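Side-chain contacts in metazoan TIR-STING fusion (Crassostrea gigas, PDB 6WT6), which joins a TIR domain to a STING ligand-binding domain in a single oyster polypeptide, pairing two modules known from innate immune signalling: residues I35-C38 / D42-H45; S44-I49 / C60-R65; Q201-R204 / A208-R211; V265-D268 / D272-F275. All blocks are in the same frame, centred on the assembly; numbering follows the deposited sequence.

Contact 1: I35-C38 / D42-H45; sequences ISYC and DTSH
Y37 and T43 carry the side-chain packing between I35-C38 and D42-H45. The phenol lies with one edge against the first turn of the helix: Y37 CE2 stands 3.6 Å from T43 OG1, close to the plane of the ring, and Y37 CD2 comes within 3.9 Å of T43 CA. Y37 can do this because CG sits between its backbone N and carbonyl carbon (chi1 63°), swinging the ring over to the helix. T43 OG1 is not spent on the tyrosine, since its hydrogen bond goes to A39 O in the intervening loop. The far end of Y37 is held as well, OH bonding to E64 N while the ring stacks on F62.

Both segments belong to the first beta-alpha-beta unit of the TIR domain, strand 31-36 turning through a short loop into helix 43-56, and this is where chain direction reverses.

Polar contact between the segments is slight. D42 N gives a weak hydrogen bond to C38 O over 3.1 Å, bent to 122° at the hydrogen, and T43 N lies 3.8 Å from the same oxygen. D42 occupies the N-cap position, yet its carboxylate does not cap the helix; OD2 turns instead to S92 OG, with a weaker bond to S95 OG, tying this buried corner to the polypeptide that follows strand 84-91.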
loop_
_atom_site.group_PDB
_atom_site.type_symbol
_atom_site.label_atom_id
_atom_site.label_comp_id
_atom_site.label_asym_id
_atom_site.label_seq_id
_atom_site.Cartn_x
_atom_site.Cartn_y
_atom_site.Cartn_z
ATOM N N ILE A 35 -24.798 -8.441 6.156
ATOM C CA ILE A 35 -25.699 -7.650 5.329
ATOM C C ILE A 35 -25.386 -6.178 5.575
ATOM O O ILE A 35 -25.705 -5.631 6.633
ATOM C CB ILE A 35 -27.165 -7.981 5.628
ATOM C CG1 ILE A 35 -27.460 -9.426 5.227
ATOM C CG2 ILE A 35 -28.097 -7.022 4.904
ATOM C CD1 ILE A 35 -28.873 -9.863 5.498
ATOM N N SER A 36 -24.741 -5.543 4.599
ATOM C CA SER A 36 -24.404 -4.127 4.660
ATOM C C SER A 36 -25.502 -3.335 3.963
ATOM O O SER A 36 -25.734 -3.510 2.762
ATOM C CB SER A 36 -23.047 -3.862 4.010
ATOM O OG SER A 36 -22.657 -2.510 4.167
ATOM N N TYR A 37 -26.173 -2.466 4.715
ATOM C CA TYR A 37 -27.295 -1.705 4.192
ATOM C C TYR A 37 -27.256 -0.294 4.758
ATOM O O TYR A 37 -26.659 -0.039 5.807
ATOM C CB TYR A 37 -28.634 -2.375 4.528
ATOM C CG TYR A 37 -28.918 -2.475 6.013
ATOM C CD1 TYR A 37 -28.320 -3.462 6.791
ATOM C CD2 TYR A 37 -29.790 -1.592 6.634
ATOM C CE1 TYR A 37 -28.578 -3.556 8.148
ATOM C CE2 TYR A 37 -30.055 -1.681 7.985
ATOM C CZ TYR A 37 -29.448 -2.660 8.739
ATOM O OH TYR A 37 -29.715 -2.748 10.086
ATOM N N CYS A 38 -27.895 0.627 4.038
ATOM C CA CYS A 38 -28.102 1.978 4.543
ATOM C C CYS A 38 -29.324 1.984 5.451
ATOM O O CYS A 38 -30.440 1.710 4.998
ATOM C CB CYS A 38 -28.283 2.970 3.396
ATOM S SG CYS A 38 -28.740 4.636 3.943
ATOM N N ASP A 42 -32.856 1.391 3.018
ATOM C CA ASP A 42 -33.191 -0.004 2.760
ATOM C C ASP A 42 -33.181 -0.880 4.005
ATOM O O ASP A 42 -32.774 -2.048 3.922
ATOM C CB ASP A 42 -32.235 -0.598 1.724
ATOM C CG ASP A 42 -32.301 0.105 0.395
ATOM O OD1 ASP A 42 -33.274 0.848 0.160
ATOM O OD2 ASP A 42 -31.379 -0.110 -0.415
ATOM N N THR A 43 -33.610 -0.369 5.154
ATOM C CA THR A 43 -33.677 -1.223 6.333
ATOM C C THR A 43 -34.728 -2.317 6.165
ATOM O O THR A 43 -34.492 -3.477 6.528
ATOM C CB THR A 43 -33.964 -0.376 7.566
ATOM O OG1 THR A 43 -32.879 0.527 7.778
ATOM C CG2 THR A 43 -34.126 -1.251 8.798
ATOM N N SER A 44 -35.888 -1.971 5.602
ATOM C CA SER A 44 -36.925 -2.971 5.369
ATOM C C SER A 44 -36.448 -4.041 4.394
ATOM O O SER A 44 -36.635 -5.241 4.628
ATOM C CB SER A 44 -38.194 -2.295 4.854
ATOM O OG SER A 44 -39.146 -3.261 4.448
ATOM N N HIS A 45 -35.824 -3.620 3.289
ATOM C CA HIS A 45 -35.323 -4.576 2.306
ATOM C C HIS A 45 -34.265 -5.490 2.912
ATOM O O HIS A 45 -34.214 -6.686 2.600
ATOM C CB HIS A 45 -34.747 -3.840 1.094
ATOM C CG HIS A 45 -35.743 -2.989 0.371
ATOM N ND1 HIS A 45 -36.043 -1.702 0.760
ATOM C CD2 HIS A 45 -36.503 -3.239 -0.721
ATOM C CE1 HIS A 45 -36.949 -1.196 -0.057
ATOM N NE2 HIS A 45 -37.246 -2.109 -0.966
#

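Contact 2: S44-I49 / C60-R65; sequences SHARTI and CCFAER
R47 leaves helix 43-56 beside F62 and ends at E64, so one side chain spans a buried ring and a charge at the surface. Its backbone N is already 3.6 Å from F62 CZ. From CB the chain goes to CG, which rests 3.7 Å from F62 CE2, the aliphatic stem passing the ring at about a right angle. Bent at chi2 (-122°) and again at chi3, the chain carries R47 CD to 4.0 Å from E64 OE1, and NE makes a long, weak ion pair with D51 on the same helix. R47 NH1 forms a salt bridge with E64 OE1, the oxygen lying near the guanidinium plane at its edge, though the modelled separation of 2.5 Å is doubtfully short; the two flat groups are turned 33° apart. E64 meets it with an extended chain, CG anti to the backbone N (chi1 169°). NH2 has R65 NH1 in its vicinity, a like charge that is probably eased by the salt bridge R65 makes with E54.

Beside the arginine stem the packing is apolar and tight. A46 CB abuts the edge of the F62 ring nearly in its plane, 3.4 Å from CE1, and A46 O is equally close to that carbon.

F62 lies at the junction of strand 60-62, an edge strand of the parallel TIR sheet within this chain, and helix 63-66, as N-cap residue of the helix. Its ring also touches L50, one turn further along helix 43-56, which packs across strands 31-36 and 60-62.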
loop_
_atom_site.group_PDB
_atom_site.type_symbol
_atom_site.label_atom_id
_atom_site.label_comp_id
_atom_site.label_asym_id
_atom_site.label_seq_id
_atom_site.Cartn_x
_atom_site.Cartn_y
_atom_site.Cartn_z
ATOM N N SER A 44 -35.888 -1.971 5.602
ATOM C CA SER A 44 -36.925 -2.971 5.369
ATOM C C SER A 44 -36.448 -4.041 4.394
ATOM O O SER A 44 -36.635 -5.241 4.628
ATOM C CB SER A 44 -38.194 -2.295 4.854
ATOM O OG SER A 44 -39.146 -3.261 4.448
ATOM N N HIS A 45 -35.824 -3.620 3.289
ATOM C CA HIS A 45 -35.323 -4.576 2.306
ATOM C C HIS A 45 -34.265 -5.490 2.912
ATOM O O HIS A 45 -34.214 -6.686 2.600
ATOM C CB HIS A 45 -34.747 -3.840 1.094
ATOM C CG HIS A 45 -35.743 -2.989 0.371
ATOM N ND1 HIS A 45 -36.043 -1.702 0.760
ATOM C CD2 HIS A 45 -36.503 -3.239 -0.721
ATOM C CE1 HIS A 45 -36.949 -1.196 -0.057
ATOM N NE2 HIS A 45 -37.246 -2.109 -0.966
ATOM N N ALA A 46 -33.410 -4.944 3.777
ATOM C CA ALA A 46 -32.349 -5.750 4.366
ATOM C C ALA A 46 -32.914 -6.795 5.320
ATOM O O ALA A 46 -32.399 -7.917 5.395
ATOM C CB ALA A 46 -31.341 -4.848 5.075
ATOM N N ARG A 47 -33.978 -6.448 6.051
ATOM C CA ARG A 47 -34.647 -7.434 6.896
ATOM C C ARG A 47 -35.252 -8.553 6.057
ATOM O O ARG A 47 -35.190 -9.728 6.440
ATOM C CB ARG A 47 -35.728 -6.760 7.744
ATOM C CG ARG A 47 -35.362 -6.583 9.211
ATOM C CD ARG A 47 -36.373 -7.268 10.126
ATOM N NE ARG A 47 -35.808 -8.433 10.802
ATOM C CZ ARG A 47 -35.219 -8.391 11.995
ATOM N NH1 ARG A 47 -35.118 -7.239 12.645
ATOM N NH2 ARG A 47 -34.731 -9.499 12.537
ATOM N N THR A 48 -35.842 -8.207 4.911
ATOM C CA THR A 48 -36.429 -9.221 4.041
ATOM C C THR A 48 -35.369 -10.205 3.559
ATOM O O THR A 48 -35.562 -11.425 3.629
ATOM C CB THR A 48 -37.129 -8.552 2.856
ATOM O OG1 THR A 48 -38.156 -7.674 3.339
ATOM C CG2 THR A 48 -37.751 -9.600 1.940
ATOM N N ILE A 49 -34.234 -9.691 3.077
ATOM C CA ILE A 49 -33.148 -10.567 2.643
ATOM C C ILE A 49 -32.611 -11.372 3.820
ATOM O O ILE A 49 -32.333 -12.569 3.694
ATOM C CB ILE A 49 -32.036 -9.748 1.959
ATOM C CG1 ILE A 49 -32.519 -9.224 0.603
ATOM C CG2 ILE A 49 -30.768 -10.581 1.795
ATOM C CD1 ILE A 49 -31.487 -8.401 -0.143
ATOM N N CYS A 60 -26.351 -15.035 9.840
ATOM C CA CYS A 60 -26.001 -13.727 9.311
ATOM C C CYS A 60 -25.789 -12.723 10.436
ATOM O O CYS A 60 -26.201 -12.933 11.580
ATOM C CB CYS A 60 -27.081 -13.206 8.356
ATOM S SG CYS A 60 -27.195 -14.093 6.794
ATOM N N CYS A 61 -25.130 -11.622 10.085
ATOM C CA CYS A 61 -24.918 -10.487 10.975
ATOM C C CYS A 61 -25.726 -9.311 10.444
ATOM O O CYS A 61 -25.524 -8.880 9.304
ATOM C CB CYS A 61 -23.434 -10.128 11.070
ATOM S SG CYS A 61 -23.067 -8.653 12.059
ATOM N N PHE A 62 -26.638 -8.799 11.270
ATOM C CA PHE A 62 -27.562 -7.741 10.876
ATOM C C PHE A 62 -27.440 -6.592 11.867
ATOM O O PHE A 62 -27.641 -6.787 13.070
ATOM C CB PHE A 62 -28.998 -8.270 10.827
ATOM C CG PHE A 62 -29.953 -7.377 10.088
ATOM C CD1 PHE A 62 -29.893 -7.274 8.710
ATOM C CD2 PHE A 62 -30.921 -6.657 10.767
ATOM C CE1 PHE A 62 -30.773 -6.460 8.023
ATOM C CE2 PHE A 62 -31.806 -5.841 10.085
ATOM C CZ PHE A 62 -31.731 -5.744 8.710
ATOM N N ALA A 63 -27.126 -5.396 11.358
ATOM C CA ALA A 63 -26.788 -4.262 12.215
ATOM C C ALA A 63 -27.885 -3.972 13.236
ATOM O O ALA A 63 -27.630 -3.933 14.445
ATOM C CB ALA A 63 -26.512 -3.026 11.356
ATOM N N GLU A 64 -29.118 -3.774 12.758
ATOM C CA GLU A 64 -30.236 -3.448 13.642
ATOM C C GLU A 64 -30.371 -4.453 14.779
ATOM O O GLU A 64 -30.587 -4.074 15.936
ATOM C CB GLU A 64 -31.537 -3.393 12.838
ATOM C CG GLU A 64 -32.799 -3.316 13.681
ATOM C CD GLU A 64 -34.042 -3.729 12.908
ATOM O OE1 GLU A 64 -34.191 -4.936 12.613
ATOM O OE2 GLU A 64 -34.868 -2.846 12.591
ATOM N N ARG A 65 -30.246 -5.744 14.467
ATOM C CA ARG A 65 -30.461 -6.778 15.473
ATOM C C ARG A 65 -29.225 -7.000 16.334
ATOM O O ARG A 65 -29.328 -7.095 17.562
ATOM C CB ARG A 65 -30.863 -8.085 14.791
ATOM C CG ARG A 65 -30.677 -9.315 15.653
ATOM C CD ARG A 65 -30.929 -10.584 14.859
ATOM N NE ARG A 65 -29.856 -10.836 13.903
ATOM C CZ ARG A 65 -29.912 -11.755 12.946
ATOM N NH1 ARG A 65 -30.995 -12.506 12.815
ATOM N NH2 ARG A 65 -28.888 -11.919 12.120
#

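Contact 3: Q201-R204 / A208-R211; sequences QWRR and AEGR
W202 reaches A208 through CZ3 of its indole, 4.3 Å from A208 CB, an apolar touch at an oblique angle. A208 also packs on F274, so it touches two aromatic side chains.

R203 does most of the work. Its carbonyl O accepts A208 N at 3.1 Å, a fairly straight bond (157° at the hydrogen) in the carbonyl plane, which draws the returning chain against the last turn of the helix. The side chain then runs along that chain: with CG anti to the backbone N (chi1 177°), CG packs 3.7 Å from A208 CB and also lies close to the A208 carbonyl. This is the point where the long helix 176-204 of the STING ligand-binding domain gives way to strand 212-221, by way of a type II beta turn from A208 to R211 in which G210 takes a positive phi.

At its tip R203 has NH1 hydrogen-bonded to M212 O, at the start of that strand. The pairing with E209 is looser: R203 NE and E209 OE1 are 3.8 Å apart, and the oxygen stands well out of the guanidinium plane, so no N-H points at it and the direct link is one of charge alone. A water bridges the same two residues, donating to E209 OE2 and accepting a weak bond from R203 NE.

R204 meets E209 through its root. The glutamate, bent at chi2 (-72°), folds back over the helix end and sets OE2 3.3 Å from R204 CA and 3.6 Å from CB, while the extended arginine carries its guanidinium onward; NH1 stays 4.8 Å from OE2, which may add a weak attraction.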
loop_
_atom_site.group_PDB
_atom_site.type_symbol
_atom_site.label_atom_id
_atom_site.label_comp_id
_atom_site.label_asym_id
_atom_site.label_seq_id
_atom_site.Cartn_x
_atom_site.Cartn_y
_atom_site.Cartn_z
ATOM N N GLN A 201 28.501 19.675 4.195
ATOM C CA GLN A 201 29.336 19.951 5.358
ATOM C C GLN A 201 30.306 18.806 5.615
ATOM O O GLN A 201 31.490 19.034 5.890
ATOM C CB GLN A 201 28.472 20.208 6.591
ATOM C CG GLN A 201 29.282 20.367 7.866
ATOM C CD GLN A 201 28.417 20.641 9.080
ATOM O OE1 GLN A 201 27.634 21.593 9.100
ATOM N NE2 GLN A 201 28.555 19.806 10.105
ATOM N N TRP A 202 29.822 17.564 5.529
ATOM C CA TRP A 202 30.710 16.416 5.683
ATOM C C TRP A 202 31.743 16.385 4.565
ATOM O O TRP A 202 32.935 16.162 4.806
ATOM C CB TRP A 202 29.898 15.118 5.703
ATOM C CG TRP A 202 30.695 13.910 6.126
ATOM C CD1 TRP A 202 30.724 13.343 7.370
ATOM C CD2 TRP A 202 31.586 13.134 5.313
ATOM N NE1 TRP A 202 31.572 12.262 7.377
ATOM C CE2 TRP A 202 32.113 12.111 6.128
ATOM C CE3 TRP A 202 31.985 13.200 3.974
ATOM C CZ2 TRP A 202 33.018 11.163 5.647
ATOM C CZ3 TRP A 202 32.886 12.257 3.498
ATOM C CH2 TRP A 202 33.392 11.254 4.335
ATOM N N ARG A 203 31.297 16.612 3.328
ATOM C CA ARG A 203 32.204 16.616 2.187
ATOM C C ARG A 203 33.282 17.681 2.342
ATOM O O ARG A 203 34.448 17.454 1.995
ATOM C CB ARG A 203 31.407 16.846 0.907
ATOM C CG ARG A 203 32.244 16.939 -0.344
ATOM C CD ARG A 203 31.349 17.081 -1.554
ATOM N NE ARG A 203 30.661 18.369 -1.573
ATOM C CZ ARG A 203 29.751 18.710 -2.478
ATOM N NH1 ARG A 203 29.409 17.854 -3.432
ATOM N NH2 ARG A 203 29.185 19.907 -2.435
ATOM N N ARG A 204 32.908 18.845 2.872
ATOM C CA ARG A 204 33.847 19.956 2.982
ATOM C C ARG A 204 34.984 19.629 3.942
ATOM O O ARG A 204 36.159 19.854 3.631
ATOM C CB ARG A 204 33.098 21.210 3.432
ATOM C CG ARG A 204 33.937 22.463 3.517
ATOM C CD ARG A 204 33.075 23.651 3.919
ATOM N NE ARG A 204 33.843 24.891 3.955
ATOM C CZ ARG A 204 34.086 25.648 2.890
ATOM N NH1 ARG A 204 33.620 25.293 1.700
ATOM N NH2 ARG A 204 34.799 26.761 3.013
ATOM N N ALA A 208 36.480 15.684 0.435
ATOM C CA ALA A 208 35.783 14.934 -0.598
ATOM C C ALA A 208 35.263 15.836 -1.708
ATOM O O ALA A 208 34.410 15.411 -2.494
ATOM C CB ALA A 208 34.636 14.127 0.008
ATOM N N GLU A 209 35.753 17.072 -1.778
ATOM C CA GLU A 209 35.281 18.015 -2.782
ATOM C C GLU A 209 35.576 17.495 -4.183
ATOM O O GLU A 209 36.707 17.109 -4.492
ATOM C CB GLU A 209 35.939 19.379 -2.572
ATOM C CG GLU A 209 35.573 20.053 -1.258
ATOM C CD GLU A 209 34.145 20.574 -1.244
ATOM O OE1 GLU A 209 33.555 20.721 -2.335
ATOM O OE2 GLU A 209 33.613 20.837 -0.144
ATOM N N GLY A 210 34.548 17.488 -5.032
ATOM C CA GLY A 210 34.660 16.953 -6.370
ATOM C C GLY A 210 34.614 15.445 -6.461
ATOM O O GLY A 210 34.535 14.910 -7.574
ATOM N N ARG A 211 34.658 14.740 -5.329
ATOM C CA ARG A 211 34.635 13.284 -5.302
ATOM C C ARG A 211 33.437 12.750 -4.525
ATOM O O ARG A 211 33.477 11.619 -4.029
ATOM C CB ARG A 211 35.939 12.745 -4.710
ATOM C CG ARG A 211 37.188 13.150 -5.482
ATOM C CD ARG A 211 37.251 12.467 -6.843
ATOM N NE ARG A 211 38.409 12.893 -7.628
ATOM C CZ ARG A 211 38.360 13.787 -8.612
ATOM N NH1 ARG A 211 37.207 14.352 -8.944
ATOM N NH2 ARG A 211 39.463 14.112 -9.272
HETATM O O HOH W 1 31.065 21.300 0.094
#

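Contact 4: V265-D268 / D272-F275; sequences VTDD and DYFF
V265 and Y273 form the tight part of this hairpin. As a hydrogen-bonded antiparallel pair they exchange two backbone bonds: Y273 N to V265 O at 2.7 Å, and V265 N to Y273 O at 2.8 Å. With CG1 between its backbone N and carbonyl carbon (chi1 57°), V265 presses that methyl 3.2 Å from Y273 O and 3.8 Å from F275 CE1, its side chain crossing the phenylalanine at about a right angle.

The next pair, T266 and D272, faces the other side of the sheet and is more accessible. Here the two side chains lie alongside each other, and T266 OG1 donates to D272 OD1 over 2.9 Å, reaching the oxygen from its anti side and 33° out of the carboxylate plane. Toward the turn the contact thins: D267 OD2 approaches the edge of the Y273 ring, 3.7 Å from CE1, but its main partner is K351, with which it forms a salt bridge.

Helix 341-356 packs on the face bearing V265, Y273 and F275, bringing P343 and C347 to the valine, K351 to the tyrosine and I350 to F275. On its other edge strand 272-279 is flanked by strand 212-221, within the mixed sheet of the STING domain.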
loop_
_atom_site.group_PDB
_atom_site.type_symbol
_atom_site.label_atom_id
_atom_site.label_comp_id
_atom_site.label_asym_id
_atom_site.label_seq_id
_atom_site.Cartn_x
_atom_site.Cartn_y
_atom_site.Cartn_z
ATOM N N VAL A 265 34.390 4.332 -2.565
ATOM C CA VAL A 265 34.477 3.410 -3.690
ATOM C C VAL A 265 35.549 3.927 -4.643
ATOM O O VAL A 265 35.677 5.137 -4.856
ATOM C CB VAL A 265 33.099 3.247 -4.371
ATOM C CG1 VAL A 265 32.553 4.589 -4.830
ATOM C CG2 VAL A 265 33.183 2.300 -5.520
ATOM N N THR A 266 36.340 3.008 -5.194
ATOM C CA THR A 266 37.499 3.341 -6.016
ATOM C C THR A 266 37.198 3.051 -7.481
ATOM O O THR A 266 36.729 1.958 -7.817
ATOM C CB THR A 266 38.727 2.542 -5.570
ATOM O OG1 THR A 266 38.975 2.772 -4.176
ATOM C CG2 THR A 266 39.946 2.958 -6.361
ATOM N N ASP A 267 37.469 4.026 -8.348
ATOM C CA ASP A 267 37.231 3.863 -9.776
ATOM C C ASP A 267 38.486 3.267 -10.421
ATOM O O ASP A 267 39.353 2.729 -9.726
ATOM C CB ASP A 267 36.800 5.199 -10.392
ATOM C CG ASP A 267 37.919 6.228 -10.418
ATOM O OD1 ASP A 267 38.872 6.107 -9.622
ATOM O OD2 ASP A 267 37.835 7.167 -11.238
ATOM N N ASP A 268 38.608 3.359 -11.748
ATOM C CA ASP A 268 39.732 2.713 -12.423
ATOM C C ASP A 268 41.051 3.434 -12.173
ATOM O O ASP A 268 42.110 2.800 -12.199
ATOM C CB ASP A 268 39.470 2.621 -13.924
ATOM C CG ASP A 268 38.214 1.843 -14.248
ATOM O OD1 ASP A 268 37.784 1.004 -13.428
ATOM O OD2 ASP A 268 37.656 2.067 -15.337
ATOM N N ASP A 272 39.240 7.747 -5.109
ATOM C CA ASP A 272 38.173 7.381 -4.186
ATOM C C ASP A 272 37.001 8.334 -4.360
ATOM O O ASP A 272 37.186 9.556 -4.423
ATOM C CB ASP A 272 38.659 7.410 -2.734
ATOM C CG ASP A 272 39.711 6.355 -2.452
ATOM O OD1 ASP A 272 39.850 5.434 -3.275
ATOM O OD2 ASP A 272 40.432 6.480 -1.435
ATOM N N TYR A 273 35.799 7.768 -4.435
ATOM C CA TYR A 273 34.563 8.531 -4.504
ATOM C C TYR A 273 33.708 8.181 -3.298
ATOM O O TYR A 273 33.573 7.003 -2.949
ATOM C CB TYR A 273 33.816 8.242 -5.807
ATOM C CG TYR A 273 34.379 8.986 -6.993
ATOM C CD1 TYR A 273 35.466 8.487 -7.702
ATOM C CD2 TYR A 273 33.839 10.203 -7.394
ATOM C CE1 TYR A 273 35.991 9.172 -8.788
ATOM C CE2 TYR A 273 34.355 10.896 -8.476
ATOM C CZ TYR A 273 35.432 10.375 -9.169
ATOM O OH TYR A 273 35.948 11.062 -10.247
ATOM N N PHE A 274 33.146 9.205 -2.663
ATOM C CA PHE A 274 32.384 9.054 -1.435
ATOM C C PHE A 274 30.896 9.244 -1.700
ATOM O O PHE A 274 30.491 10.016 -2.574
ATOM C CB PHE A 274 32.847 10.060 -0.375
ATOM C CG PHE A 274 34.248 9.829 0.123
ATOM C CD1 PHE A 274 35.335 10.333 -0.571
ATOM C CD2 PHE A 274 34.476 9.126 1.297
ATOM C CE1 PHE A 274 36.628 10.133 -0.113
ATOM C CE2 PHE A 274 35.769 8.924 1.763
ATOM C CZ PHE A 274 36.845 9.427 1.054
ATOM N N PHE A 275 30.078 8.534 -0.927
ATOM C CA PHE A 275 28.640 8.667 -1.084
ATOM C C PHE A 275 27.946 8.255 0.204
ATOM O O PHE A 275 28.408 7.359 0.917
ATOM C CB PHE A 275 28.127 7.820 -2.258
ATOM C CG PHE A 275 28.335 6.334 -2.087
ATOM C CD1 PHE A 275 29.561 5.746 -2.372
ATOM C CD2 PHE A 275 27.295 5.522 -1.660
ATOM C CE1 PHE A 275 29.746 4.379 -2.224
ATOM C CE2 PHE A 275 27.474 4.154 -1.512
ATOM C CZ PHE A 275 28.700 3.582 -1.795
#

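In the fold
The contacts fall into two groups on opposite sides of the chain's centre. Contacts 1 and 2, with centres about 6 Å apart, belong to the TIR domain; they share S44 and H45 on helix 43-56 and reach neighbouring strands 31-36 and 60-62 of one parallel sheet. Contacts 3 and 4 follow later in sequence, in the STING ligand-binding domain, with centres about 13 Å apart. They meet where R211 O probably bonds to F274 N and W202 packs on F274, linking the end of helix 176-204 to the hairpin. Between the groups, centres are 67 to 69 Å apart without touching, as expected of two separately folded modules.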